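Local atomic coordinates of ribonucleoside-diphosphate reductase (Pseudomonas aeruginosa, PDB entry 5IM3), a protein that probably reduces ribonucleoside diphosphates to the deoxyribonucleotides needed for DNA synthesis and binds the nucleotide dATP. Residues R367-S371 with S372-T376. Sequence-based numbering, arbitrary orientation. Where two conformers were deposited one is given.
Sequences RPQLS and SCYLT
The ends of Gln-369 and Tyr-374 meet along one continuous run of chain, the two side chains coming from opposite directions. This is a local contact, made where a loop enters a strand. The side chain of Gln-369 starts with CG anti to the backbone N (chi1 -180°) and then bends at chi2, which brings its amide over to the tyrosine. Gln-369 NE2 lies 2.9 Å from Tyr-374 OH, at the ring edge and near the ring plane. The angle is poor for a hydrogen bond, so the two polar ends only abut. Amide and ring are steeply inclined, with their planes 63° apart. The amide carbon CD of Gln-369 is 3.6 Å from the same Tyr-374 OH.

Leu-370 turns its side chain away, against helix 620-640. Ser-371 O is the second close neighbour of the phenol, 3.0 Å from Tyr-374 OH. Seen from the hydroxyl, Gln-369 NE2 and Ser-371 O lie in directions about 74° apart, so the two do not flank it from opposite sides. The side chain of Ser-371 serves another partner: OG is hydrogen-bonded to Asn-603 OD1.

Beyond Ser-372 the chain becomes strand 373-377 of the barrel domain. Cys-373 is joined to Cys-602 by a disulfide, which probably corresponds to the redox-active active-site pair of class I reductases. Strand 373-377 runs antiparallel to strand 600-608, where Tyr-374 packs on Val-601, and parallel to strand 401-405 on the other side. The loop thus passes from helix 357-362, over helix 620-640, into the sheet between its two partner strands.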
loop_
_atom_site.group_PDB
_atom_site.type_symbol
_atom_site.label_atom_id
_atom_site.label_comp_id
_atom_site.label_asym_id
_atom_site.label_seq_id
_atom_site.Cartn_x
_atom_site.Cartn_y
_atom_site.Cartn_z
ATOM N N ARG A 367 -37.738 -42.669 -20.220
ATOM C CA ARG A 367 -37.942 -41.689 -19.157
ATOM C C ARG A 367 -37.086 -40.459 -19.423
ATOM O O ARG A 367 -36.089 -40.229 -18.729
ATOM C CB ARG A 367 -37.623 -42.302 -17.791
ATOM C CG ARG A 367 -38.471 -43.531 -17.484
ATOM C CD ARG A 367 -38.615 -43.795 -15.990
ATOM N NE ARG A 367 -39.812 -44.587 -15.702
ATOM C CZ ARG A 367 -40.269 -44.854 -14.479
ATOM N NH1 ARG A 367 -39.632 -44.400 -13.407
ATOM N NH2 ARG A 367 -41.369 -45.580 -14.327
ATOM N N PRO A 368 -37.450 -39.647 -20.417
ATOM C CA PRO A 368 -36.558 -38.569 -20.867
ATOM C C PRO A 368 -36.626 -37.352 -19.955
ATOM O O PRO A 368 -37.701 -36.801 -19.710
ATOM C CB PRO A 368 -37.083 -38.241 -22.267
ATOM C CG PRO A 368 -38.541 -38.593 -22.206
ATOM C CD PRO A 368 -38.680 -39.727 -21.224
ATOM N N GLN A 369 -35.466 -36.930 -19.462
ATOM C CA GLN A 369 -35.343 -35.665 -18.742
ATOM C C GLN A 369 -35.110 -34.569 -19.777
ATOM O O GLN A 369 -33.976 -34.270 -20.155
ATOM C CB GLN A 369 -34.212 -35.737 -17.724
ATOM C CG GLN A 369 -34.013 -34.468 -16.917
ATOM C CD GLN A 369 -34.578 -34.566 -15.516
ATOM O OE1 GLN A 369 -35.451 -35.395 -15.231
ATOM N NE2 GLN A 369 -34.073 -33.718 -14.624
ATOM N N LEU A 370 -36.204 -33.959 -20.240
ATOM C CA LEU A 370 -36.138 -32.931 -21.274
ATOM C C LEU A 370 -35.916 -31.532 -20.720
ATOM O O LEU A 370 -35.473 -30.649 -21.466
ATOM C CB LEU A 370 -37.424 -32.942 -22.108
ATOM C CG LEU A 370 -37.730 -34.262 -22.819
ATOM C CD1 LEU A 370 -38.998 -34.139 -23.641
ATOM C CD2 LEU A 370 -36.566 -34.697 -23.693
ATOM N N SER A 371 -36.210 -31.307 -19.443
ATOM C CA SER A 371 -35.970 -30.030 -18.789
ATOM C C SER A 371 -35.207 -30.285 -17.500
ATOM O O SER A 371 -35.514 -31.232 -16.768
ATOM C CB SER A 371 -37.282 -29.298 -18.490
ATOM O OG SER A 371 -38.044 -29.118 -19.671
ATOM N N SER A 372 -34.214 -29.439 -17.221
ATOM C CA SER A 372 -33.350 -29.656 -16.067
ATOM C C SER A 372 -33.113 -28.370 -15.280
ATOM O O SER A 372 -32.060 -28.207 -14.657
ATOM C CB SER A 372 -32.012 -30.255 -16.507
ATOM O OG SER A 372 -31.304 -29.357 -17.344
ATOM N N CYS A 373 -34.092 -27.458 -15.291
ATOM C CA CYS A 373 -34.010 -26.150 -14.646
ATOM C C CYS A 373 -35.242 -25.965 -13.772
ATOM O O CYS A 373 -36.369 -26.098 -14.261
ATOM C CB CYS A 373 -33.921 -25.035 -15.703
ATOM S SG CYS A 373 -34.210 -23.300 -15.156
ATOM N N TYR A 374 -35.037 -25.659 -12.489
ATOM C CA TYR A 374 -36.148 -25.607 -11.545
ATOM C C TYR A 374 -36.005 -24.439 -10.582
ATOM O O TYR A 374 -34.898 -23.978 -10.294
ATOM C CB TYR A 374 -36.254 -26.901 -10.723
ATOM C CG TYR A 374 -36.169 -28.166 -11.540
ATOM C CD1 TYR A 374 -37.302 -28.734 -12.100
ATOM C CD2 TYR A 374 -34.950 -28.791 -11.748
ATOM C CE1 TYR A 374 -37.221 -29.893 -12.846
ATOM C CE2 TYR A 374 -34.858 -29.941 -12.486
ATOM C CZ TYR A 374 -35.992 -30.490 -13.036
ATOM O OH TYR A 374 -35.882 -31.641 -13.773
ATOM N N LEU A 375 -37.152 -23.983 -10.073
ATOM C CA LEU A 375 -37.231 -22.956 -9.046
ATOM C C LEU A 375 -38.057 -23.487 -7.883
ATOM O O LEU A 375 -39.100 -24.115 -8.088
ATOM C CB LEU A 375 -37.868 -21.656 -9.568
ATOM C CG LEU A 375 -37.142 -20.871 -10.668
ATOM C CD1 LEU A 375 -37.313 -21.517 -12.041
ATOM C CD2 LEU A 375 -37.644 -19.431 -10.688
ATOM N N THR A 376 -37.591 -23.229 -6.663
ATOM C CA THR A 376 -38.280 -23.666 -5.458
ATOM C C THR A 376 -38.354 -22.518 -4.465
ATOM O O THR A 376 -37.631 -21.524 -4.569
ATOM C CB THR A 376 -37.579 -24.857 -4.788
ATOM O OG1 THR A 376 -36.364 -24.413 -4.170
ATOM C CG2 THR A 376 -37.264 -25.953 -5.801
#